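Local coordinates for putative glycosidase ph117-related (PDB 5A7V), which probably cleaves beta-mannosides by hydrolysis or phosphorolysis, as a GH130-family enzyme that holds mannose in its pocket, at residues A[42-47]-A[371-376]; A[69-74]-A[90-95]; A[234-239]-A[256-261]. All coordinates share one frame; numbering follows the deposited sequence.

Contact 1 (A[42-47]-A[371-376]); sequences FERPQG and GMAIYN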
loop_
_atom_site.group_PDB
_atom_site.type_symbol
_atom_site.label_atom_id
_atom_site.label_comp_id
_atom_site.label_asym_id
_atom_site.label_seq_id
_atom_site.Cartn_x
_atom_site.Cartn_y
_atom_site.Cartn_z
ATOM N N PHE A 42 5.525 13.127 7.896
ATOM C CA PHE A 42 5.984 13.037 6.515
ATOM C C PHE A 42 5.638 14.326 5.780
ATOM O O PHE A 42 4.445 14.612 5.550
ATOM C CB PHE A 42 5.361 11.843 5.826
ATOM C CG PHE A 42 5.804 10.501 6.380
ATOM C CD1 PHE A 42 5.245 9.969 7.536
ATOM C CD2 PHE A 42 6.774 9.755 5.711
ATOM C CE1 PHE A 42 5.654 8.741 8.014
ATOM C CE2 PHE A 42 7.174 8.513 6.182
ATOM C CZ PHE A 42 6.621 7.995 7.332
ATOM N N GLU A 43 6.665 15.073 5.367
ATOM C CA GLU A 43 6.469 16.360 4.748
ATOM C C GLU A 43 6.516 16.219 3.228
ATOM O O GLU A 43 7.454 15.650 2.663
ATOM C CB GLU A 43 7.540 17.318 5.240
ATOM C CG GLU A 43 7.429 18.722 4.700
ATOM C CD GLU A 43 8.373 19.712 5.357
ATOM O OE1 GLU A 43 9.037 19.424 6.362
ATOM O OE2 GLU A 43 8.406 20.830 4.863
ATOM N N ARG A 44 5.515 16.774 2.545
ATOM C CA ARG A 44 5.469 16.818 1.090
ATOM C C ARG A 44 6.494 17.854 0.613
ATOM O O ARG A 44 6.455 19.013 1.059
ATOM C CB ARG A 44 4.083 17.247 0.659
ATOM C CG ARG A 44 2.958 16.279 1.039
ATOM C CD ARG A 44 1.607 17.015 1.002
ATOM N NE ARG A 44 0.434 16.238 1.413
ATOM C CZ ARG A 44 0.062 16.036 2.686
ATOM N NH1 ARG A 44 0.763 16.534 3.686
ATOM N NH2 ARG A 44 -1.045 15.379 2.928
ATOM N N PRO A 45 7.383 17.484 -0.297
ATOM C CA PRO A 45 8.352 18.522 -0.703
ATOM C C PRO A 45 7.687 19.604 -1.550
ATOM O O PRO A 45 6.865 19.313 -2.369
ATOM C CB PRO A 45 9.399 17.735 -1.479
ATOM C CG PRO A 45 9.288 16.353 -0.917
ATOM C CD PRO A 45 7.786 16.167 -0.717
ATOM N N GLN A 46 8.087 20.836 -1.307
ATOM C CA GLN A 46 7.440 22.002 -1.885
ATOM C C GLN A 46 7.401 21.849 -3.383
ATOM O O GLN A 46 8.427 21.628 -4.003
ATOM C CB GLN A 46 8.216 23.273 -1.504
ATOM C CG GLN A 46 7.617 24.040 -0.332
ATOM C CD GLN A 46 6.591 25.056 -0.785
ATOM O OE1 GLN A 46 6.928 26.008 -1.502
ATOM N NE2 GLN A 46 5.331 24.864 -0.380
ATOM N N GLY A 47 6.190 21.885 -3.933
ATOM C CA GLY A 47 6.099 21.913 -5.379
ATOM C C GLY A 47 6.257 20.611 -6.115
ATOM O O GLY A 47 6.063 20.593 -7.312
ATOM N N GLY A 371 1.782 10.498 -5.111
ATOM C CA GLY A 371 2.437 11.510 -4.306
ATOM C C GLY A 371 3.524 10.888 -3.454
ATOM O O GLY A 371 3.555 9.659 -3.231
ATOM N N MET A 372 4.385 11.759 -2.931
ATOM C CA MET A 372 5.404 11.349 -1.986
ATOM C C MET A 372 5.535 12.339 -0.834
ATOM O O MET A 372 5.149 13.531 -0.957
ATOM C CB MET A 372 6.706 11.047 -2.712
ATOM C CG MET A 372 7.383 12.191 -3.323
ATOM S SD MET A 372 8.340 13.227 -2.209
ATOM C CE MET A 372 9.332 12.109 -1.343
ATOM N N ALA A 373 6.117 11.866 0.263
ATOM C CA ALA A 373 6.443 12.739 1.406
ATOM C C ALA A 373 7.616 12.104 2.188
ATOM O O ALA A 373 7.851 10.879 2.053
ATOM C CB ALA A 373 5.212 12.925 2.303
ATOM N N ILE A 374 8.347 12.910 2.948
ATOM C CA ILE A 374 9.590 12.461 3.612
ATOM C C ILE A 374 9.485 12.664 5.117
ATOM O O ILE A 374 9.194 13.781 5.584
ATOM C CB ILE A 374 10.834 13.204 3.083
ATOM C CG1 ILE A 374 10.948 13.117 1.567
ATOM C CG2 ILE A 374 12.104 12.657 3.769
ATOM C CD1 ILE A 374 12.051 13.975 0.969
ATOM N N TYR A 375 9.768 11.608 5.884
ATOM C CA TYR A 375 9.984 11.677 7.328
ATOM C C TYR A 375 11.492 11.609 7.544
ATOM O O TYR A 375 12.139 10.585 7.219
ATOM C CB TYR A 375 9.266 10.537 8.051
ATOM C CG TYR A 375 9.738 10.247 9.452
ATOM C CD1 TYR A 375 9.916 11.260 10.386
ATOM C CD2 TYR A 375 10.017 8.923 9.847
ATOM C CE1 TYR A 375 10.344 10.965 11.675
ATOM C CE2 TYR A 375 10.438 8.643 11.122
ATOM C CZ TYR A 375 10.636 9.629 12.032
ATOM O OH TYR A 375 11.021 9.297 13.291
ATOM N N ASN A 376 12.082 12.668 8.069
ATOM C CA ASN A 376 13.498 12.719 8.381
ATOM C C ASN A 376 13.654 12.564 9.903
ATOM O O ASN A 376 13.399 13.506 10.655
ATOM C CB ASN A 376 14.123 14.045 7.931
ATOM C CG ASN A 376 15.606 14.104 8.207
ATOM O OD1 ASN A 376 16.159 13.203 8.855
ATOM N ND2 ASN A 376 16.248 15.151 7.740
#

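Contact 2 (A[69-74]-A[90-95]); sequences VAWESN and VLYRAE. With MAN (alpha-D-mannopyranose), chain D; BMA (beta-D-mannopyranose), chain C.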
loop_
_atom_site.group_PDB
_atom_site.type_symbol
_atom_site.label_atom_id
_atom_site.label_comp_id
_atom_site.label_asym_id
_atom_site.label_seq_id
_atom_site.Cartn_x
_atom_site.Cartn_y
_atom_site.Cartn_z
ATOM N N VAL A 69 -2.510 -0.262 -26.522
ATOM C CA VAL A 69 -3.351 0.439 -25.561
ATOM C C VAL A 69 -2.556 1.551 -24.901
ATOM O O VAL A 69 -1.357 1.400 -24.645
ATOM C CB VAL A 69 -3.929 -0.508 -24.487
ATOM C CG1 VAL A 69 -4.723 -1.613 -25.115
ATOM C CG2 VAL A 69 -2.893 -1.102 -23.592
ATOM N N ALA A 70 -3.241 2.675 -24.607
ATOM C CA ALA A 70 -2.636 3.774 -23.869
ATOM C C ALA A 70 -2.733 3.436 -22.362
ATOM O O ALA A 70 -3.658 3.844 -21.627
ATOM C CB ALA A 70 -3.288 5.102 -24.237
ATOM N N TRP A 71 -1.770 2.614 -21.940
ATOM C CA TRP A 71 -1.831 1.905 -20.666
ATOM C C TRP A 71 -1.762 2.758 -19.412
ATOM O O TRP A 71 -2.104 2.271 -18.326
ATOM C CB TRP A 71 -0.692 0.859 -20.645
ATOM C CG TRP A 71 0.686 1.459 -20.613
ATOM C CD1 TRP A 71 1.403 1.931 -21.666
ATOM C CD2 TRP A 71 1.492 1.690 -19.452
ATOM N NE1 TRP A 71 2.611 2.422 -21.248
ATOM C CE2 TRP A 71 2.704 2.273 -19.886
ATOM C CE3 TRP A 71 1.323 1.416 -18.091
ATOM C CZ2 TRP A 71 3.735 2.608 -19.010
ATOM C CZ3 TRP A 71 2.334 1.748 -17.227
ATOM C CH2 TRP A 71 3.543 2.321 -17.678
ATOM N N GLU A 72 -1.302 3.999 -19.532
ATOM C CA GLU A 72 -1.213 4.902 -18.366
ATOM C C GLU A 72 -1.875 6.255 -18.618
ATOM O O GLU A 72 -1.482 7.278 -18.034
ATOM C CB GLU A 72 0.251 5.045 -17.916
ATOM C CG GLU A 72 1.162 5.565 -19.007
ATOM C CD GLU A 72 2.606 5.792 -18.590
ATOM O OE1 GLU A 72 2.904 5.658 -17.388
ATOM O OE2 GLU A 72 3.463 6.087 -19.491
ATOM N N SER A 73 -2.896 6.217 -19.468
ATOM C CA SER A 73 -3.507 7.430 -19.925
ATOM C C SER A 73 -4.609 7.944 -19.003
ATOM O O SER A 73 -4.962 9.137 -19.091
ATOM C CB SER A 73 -4.087 7.254 -21.324
ATOM O OG SER A 73 -5.132 6.290 -21.355
ATOM N N ASN A 74 -5.161 7.096 -18.145
ATOM C CA ASN A 74 -6.308 7.518 -17.315
ATOM C C ASN A 74 -5.872 7.999 -15.940
ATOM O O ASN A 74 -6.145 9.118 -15.557
ATOM C CB ASN A 74 -7.331 6.388 -17.232
ATOM C CG ASN A 74 -8.756 6.832 -17.473
ATOM O OD1 ASN A 74 -9.100 8.013 -17.495
ATOM N ND2 ASN A 74 -9.608 5.847 -17.679
ATOM N N VAL A 90 9.939 2.820 -8.046
ATOM C CA VAL A 90 8.515 2.787 -7.828
ATOM C C VAL A 90 7.855 1.963 -8.935
ATOM O O VAL A 90 8.154 2.151 -10.140
ATOM C CB VAL A 90 7.938 4.227 -7.790
ATOM C CG1 VAL A 90 6.414 4.262 -7.941
ATOM C CG2 VAL A 90 8.366 4.916 -6.524
ATOM N N LEU A 91 6.946 1.072 -8.538
ATOM C CA LEU A 91 6.028 0.384 -9.459
ATOM C C LEU A 91 4.632 0.951 -9.200
ATOM O O LEU A 91 4.077 0.746 -8.129
ATOM C CB LEU A 91 6.060 -1.135 -9.328
ATOM C CG LEU A 91 7.146 -1.875 -10.148
ATOM C CD1 LEU A 91 8.544 -1.545 -9.642
ATOM C CD2 LEU A 91 6.879 -3.352 -10.245
ATOM N N TYR A 92 4.133 1.691 -10.175
ATOM C CA TYR A 92 2.871 2.433 -10.008
ATOM C C TYR A 92 1.718 1.723 -10.702
ATOM O O TYR A 92 1.853 1.195 -11.818
ATOM C CB TYR A 92 2.969 3.894 -10.459
ATOM C CG TYR A 92 3.489 4.144 -11.882
ATOM C CD1 TYR A 92 4.874 4.263 -12.157
ATOM C CD2 TYR A 92 2.622 4.268 -12.965
ATOM C CE1 TYR A 92 5.324 4.537 -13.425
ATOM C CE2 TYR A 92 3.084 4.564 -14.233
ATOM C CZ TYR A 92 4.428 4.722 -14.458
ATOM O OH TYR A 92 4.907 5.001 -15.729
ATOM N N ARG A 93 0.549 1.729 -10.049
ATOM C CA ARG A 93 -0.668 1.219 -10.672
ATOM C C ARG A 93 -1.096 2.190 -11.781
ATOM O O ARG A 93 -1.374 3.340 -11.482
ATOM C CB ARG A 93 -1.774 1.073 -9.629
ATOM C CG ARG A 93 -3.062 0.517 -10.191
ATOM C CD ARG A 93 -4.189 0.432 -9.169
ATOM N NE ARG A 93 -5.421 0.011 -9.755
ATOM C CZ ARG A 93 -6.569 -0.154 -9.089
ATOM N NH1 ARG A 93 -6.609 -0.103 -7.748
ATOM N NH2 ARG A 93 -7.700 -0.338 -9.765
ATOM N N ALA A 94 -1.253 1.707 -12.992
ATOM C CA ALA A 94 -1.643 2.512 -14.129
ATOM C C ALA A 94 -2.871 1.923 -14.762
ATOM O O ALA A 94 -2.992 0.707 -14.954
ATOM C CB ALA A 94 -0.535 2.544 -15.152
ATOM N N GLU A 95 -3.847 2.800 -15.060
ATOM C CA GLU A 95 -5.089 2.407 -15.711
ATOM C C GLU A 95 -5.239 3.039 -17.087
ATOM O O GLU A 95 -4.888 4.227 -17.278
ATOM C CB GLU A 95 -6.312 2.763 -14.848
ATOM C CG GLU A 95 -6.441 1.871 -13.627
ATOM C CD GLU A 95 -7.647 2.240 -12.768
ATOM O OE1 GLU A 95 -8.036 3.461 -12.744
ATOM O OE2 GLU A 95 -8.187 1.307 -12.104
HETATM C C1 MAN D . -12.414 -1.746 -5.737
HETATM C C2 MAN D . -11.279 -0.837 -5.528
HETATM C C3 MAN D . -10.663 -0.689 -6.901
HETATM C C4 MAN D . -10.323 -2.007 -7.586
HETATM C C5 MAN D . -11.475 -2.991 -7.499
HETATM C C6 MAN D . -11.038 -4.425 -7.714
HETATM O O1 MAN D . -13.514 -1.244 -6.396
HETATM O O2 MAN D . -10.271 -1.382 -4.685
HETATM O O3 MAN D . -9.454 0.083 -6.890
HETATM O O4 MAN D . -10.032 -1.772 -8.976
HETATM O O5 MAN D . -12.084 -2.981 -6.223
HETATM O O6 MAN D . -10.044 -4.853 -6.775
HETATM C C1 BMA C . -12.405 -1.575 -5.686
HETATM C C2 BMA C . -11.200 -0.635 -5.801
HETATM C C3 BMA C . -10.674 -0.685 -7.218
HETATM C C4 BMA C . -10.388 -2.118 -7.620
HETATM C C5 BMA C . -11.552 -3.051 -7.264
HETATM C C6 BMA C . -11.228 -4.514 -7.503
HETATM O O1 BMA C . -13.053 -1.600 -4.424
HETATM O O2 BMA C . -10.146 -1.057 -4.925
HETATM O O3 BMA C . -9.480 0.164 -7.418
HETATM O O4 BMA C . -10.165 -2.124 -9.040
HETATM O O5 BMA C . -11.974 -2.925 -5.886
HETATM O O6 BMA C . -10.091 -4.962 -6.760
#

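Contact 3 (A[234-239]-A[256-261]); sequences VFAATS and RKLFSP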
loop_
_atom_site.group_PDB
_atom_site.type_symbol
_atom_site.label_atom_id
_atom_site.label_comp_id
_atom_site.label_asym_id
_atom_site.label_seq_id
_atom_site.Cartn_x
_atom_site.Cartn_y
_atom_site.Cartn_z
ATOM N N VAL A 234 -7.974 -5.945 9.865
ATOM C CA VAL A 234 -6.580 -6.421 9.793
ATOM C C VAL A 234 -6.514 -7.876 10.259
ATOM O O VAL A 234 -6.885 -8.193 11.391
ATOM C CB VAL A 234 -5.612 -5.533 10.609
ATOM C CG1 VAL A 234 -4.206 -6.089 10.591
ATOM C CG2 VAL A 234 -5.684 -4.098 10.083
ATOM N N PHE A 235 -6.059 -8.722 9.336
ATOM C CA PHE A 235 -5.861 -10.149 9.515
ATOM C C PHE A 235 -4.333 -10.422 9.452
ATOM O O PHE A 235 -3.542 -9.491 9.223
ATOM C CB PHE A 235 -6.536 -10.939 8.405
ATOM C CG PHE A 235 -8.027 -10.712 8.285
ATOM C CD1 PHE A 235 -8.894 -11.195 9.246
ATOM C CD2 PHE A 235 -8.564 -10.016 7.197
ATOM C CE1 PHE A 235 -10.255 -11.013 9.109
ATOM C CE2 PHE A 235 -9.932 -9.817 7.081
ATOM C CZ PHE A 235 -10.768 -10.332 8.043
ATOM N N ALA A 236 -3.920 -11.689 9.663
ATOM C CA ALA A 236 -2.486 -12.039 9.552
ATOM C C ALA A 236 -2.316 -13.410 8.944
ATOM O O ALA A 236 -3.273 -14.178 8.791
ATOM C CB ALA A 236 -1.790 -11.918 10.883
ATOM N N ALA A 237 -1.077 -13.671 8.524
ATOM C CA ALA A 237 -0.720 -14.961 7.925
ATOM C C ALA A 237 0.775 -15.192 8.105
ATOM O O ALA A 237 1.562 -14.260 8.283
ATOM C CB ALA A 237 -1.060 -14.953 6.435
ATOM N N THR A 238 1.130 -16.483 8.061
ATOM C CA THR A 238 2.539 -16.897 8.079
ATOM C C THR A 238 2.906 -17.670 6.805
ATOM O O THR A 238 2.038 -18.158 6.094
ATOM C CB THR A 238 2.872 -17.766 9.319
ATOM O OG1 THR A 238 2.125 -18.970 9.263
ATOM C CG2 THR A 238 2.592 -17.028 10.596
ATOM N N SER A 239 4.203 -17.791 6.568
ATOM C CA SER A 239 4.671 -18.559 5.425
ATOM C C SER A 239 6.065 -19.080 5.707
ATOM O O SER A 239 6.843 -18.447 6.383
ATOM C CB SER A 239 4.694 -17.699 4.162
ATOM O OG SER A 239 5.152 -18.437 3.020
ATOM N N ARG A 256 -9.219 -14.758 11.796
ATOM C CA ARG A 256 -9.060 -14.094 13.098
ATOM C C ARG A 256 -8.733 -12.617 12.883
ATOM O O ARG A 256 -7.732 -12.247 12.280
ATOM C CB ARG A 256 -7.962 -14.760 13.942
ATOM C CG ARG A 256 -7.698 -14.082 15.294
ATOM C CD ARG A 256 -6.704 -14.897 16.093
ATOM N NE ARG A 256 -6.187 -14.212 17.241
ATOM C CZ ARG A 256 -5.845 -14.820 18.377
ATOM N NH1 ARG A 256 -5.954 -16.153 18.517
ATOM N NH2 ARG A 256 -5.381 -14.084 19.406
ATOM N N LYS A 257 -9.613 -11.759 13.395
ATOM C CA LYS A 257 -9.450 -10.294 13.270
ATOM C C LYS A 257 -8.469 -9.809 14.311
ATOM O O LYS A 257 -8.735 -9.943 15.535
ATOM C CB LYS A 257 -10.800 -9.580 13.427
ATOM C CG LYS A 257 -11.812 -9.933 12.373
ATOM C CD LYS A 257 -13.235 -9.530 12.820
ATOM C CE LYS A 257 -14.258 -9.951 11.816
ATOM N NZ LYS A 257 -15.649 -9.646 12.298
ATOM N N LEU A 258 -7.340 -9.224 13.902
ATOM C CA LEU A 258 -6.395 -8.639 14.838
ATOM C C LEU A 258 -6.882 -7.306 15.410
ATOM O O LEU A 258 -6.685 -7.052 16.597
ATOM C CB LEU A 258 -5.010 -8.430 14.163
ATOM C CG LEU A 258 -4.081 -9.625 14.034
ATOM C CD1 LEU A 258 -4.685 -10.919 13.637
ATOM C CD2 LEU A 258 -2.828 -9.261 13.271
ATOM N N PHE A 259 -7.456 -6.479 14.529
ATOM C CA PHE A 259 -8.276 -5.312 14.940
ATOM C C PHE A 259 -9.143 -4.926 13.769
ATOM O O PHE A 259 -8.990 -5.436 12.652
ATOM C CB PHE A 259 -7.433 -4.143 15.492
ATOM C CG PHE A 259 -6.617 -3.354 14.491
ATOM C CD1 PHE A 259 -5.298 -3.677 14.194
ATOM C CD2 PHE A 259 -7.156 -2.182 13.914
ATOM C CE1 PHE A 259 -4.530 -2.901 13.341
ATOM C CE2 PHE A 259 -6.414 -1.403 13.073
ATOM C CZ PHE A 259 -5.087 -1.770 12.746
ATOM N N SER A 260 -10.096 -4.030 14.065
ATOM C CA SER A 260 -11.156 -3.717 13.143
ATOM C C SER A 260 -11.450 -2.208 13.142
ATOM O O SER A 260 -10.989 -1.472 14.028
ATOM C CB SER A 260 -12.424 -4.447 13.620
ATOM O OG SER A 260 -12.246 -5.866 13.508
ATOM N N PRO A 261 -12.228 -1.767 12.156
ATOM C CA PRO A 261 -12.750 -0.388 12.229
ATOM C C PRO A 261 -13.499 -0.138 13.529
ATOM O O PRO A 261 -14.017 -1.064 14.153
ATOM C CB PRO A 261 -13.670 -0.276 11.016
ATOM C CG PRO A 261 -13.196 -1.350 10.077
ATOM C CD PRO A 261 -12.729 -2.472 10.961
HETATM O O HOH W 1 -5.976 -13.510 10.584
#

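Contact 1 (A[42-47]-A[371-376])
Phe42 turns one face of its ring to Tyr375, and the closest approach there is made by an aliphatic carbon: Tyr375 CB stands over the face as a CH-pi contact, 3.5 Å from the centroid of the Phe42 ring. Because Tyr375 has its CG opposite the backbone N (chi1 162°), its own ring is carried onward and meets the Phe42 face with an edge, the two planes inclined at 56° and the ring centroids 5.6 Å apart. At its root the Phe42 side chain also packs on Ala373, two residues back along the strand, with Phe42 CB 3.7 Å from Ala373 CB. Glu43 and Ile374 then pair through their backbones in both directions: Glu43 N reaches Ile374 O at 2.8 Å, and Ile374 N returns to Glu43 O at 2.9 Å. Beyond this bridge Pro45 lies across Met372 at about a right angle. With CG between the backbone N and the carbonyl carbon (chi1 68°) and a further bend at chi2, Met372 brings SD against the proline ring, 3.3 Å from Pro45 CD, while Pro45 CG brushes Ile374 CD1. Arg44 directs its guanidinium to salt bridges with Glu337 and Asp384. Residues 42-45 thus lie against 369-375, an outermost strand of the three-stranded sheet 347-375, an N-terminal segment joining the last blade, as in the closure of many beta-propellers, the fold of this family.

Contact 2 (A[69-74]-A[90-95])
Glu72 OE1 is gripped twice: Tyr92 OH donates to it over 2.7 Å, and Arg122 forms a salt bridge with the same oxygen. The hydroxyl meets the carboxylate on its syn side; OE1 lies at the edge of the tyrosine ring, in its plane, and the carboxylate is turned nearly coplanar with the ring (planes 8° apart). Arg122 also hydrogen-bonds Tyr92 OH, and Thr58 takes Glu72 OE2, so the buried acid is fixed at both oxygens. Glu72 CG in turn lies over the centre of the Trp71 ring. The far end of that indole is pushed into the strand, its CZ3 3.6 Å from Ala94 CB and its CH2 3.6 Å from Tyr92 OH, while Lys124 O holds NE1. Further along, Asn74 N binds Glu95 O at 3.0 Å. On the other side of the strand Arg93, fully extended, faces the sugar, modelled as overlapping alpha and beta anomers of mannose: for the alpha form, Arg93 NH1 reaches O3 at 3.0 Å and Arg93 NH2 reaches O4 at 2.8 Å. Asp146 and Glu95 form salt bridges with its guanidinium. The segment 69-74, with its type I turn from Ala70 to Ser73, packs behind a propeller strand whose opposite side lines the mannose pocket.

Contact 3 (A[234-239]-A[256-261])
Val234 lays its CG2 over one face of the Phe259 ring, 3.9 Å from CG2 to the ring centroid and offset toward the rim, a CH-pi contact. Two backbone bonds hold the two segments at this point: Val234 N to Phe259 O at 3.0 Å and Leu258 N to Val234 O at 2.8 Å. Leu258 then reaches along the strand, its CD2 3.7 Å from Ala236 CB. Phe259 has more aromatic company, its ring meeting Phe321 and standing edge-to-face with Tyr288. This places the connection 256-261 between two parts of the beta-propeller: on one side strand 235-239, paired with 225-229, and on the other the strands 283-291, 306-314 and 320-324, with Leu258 touching both Tyr228 and Phe313. Phe235, its CG opposite the carbonyl carbon (chi1 -59°), turns a ring edge to the backbone of Arg256, with Phe235 CD1 3.4 Å from Arg256 O. Lys257 runs alongside it in the same direction, CG 3.8 Å from Phe235 CE1, and Trp229 meets the same phenylalanine ring. A water bridges the wider part of the gap, 2.9 Å from Ala236 N and 2.7 Å from Arg256 O.

In the fold
From the N terminus the chain first lays down 42-47, whose partner 371-376 comes only near the end, so contact 1 closes a loop holding nearly the whole propeller. Contacts 2 and 3 are both nested inside it and follow one another in series. Contact 2 closes a short loop formed mainly by strand 75-84 and the start of 87-95, at the sheet that offers Arg93 to the sugar. Contact 3 closes another short loop, from strand 235-239 through 246-247 to the connection before 270-280. Contacts 1 and 2 have centres 23 Å apart, whereas contact 3 lies across the chain's centre from both, about 30 Å from contact 1 and 31 Å from contact 2, centre to centre.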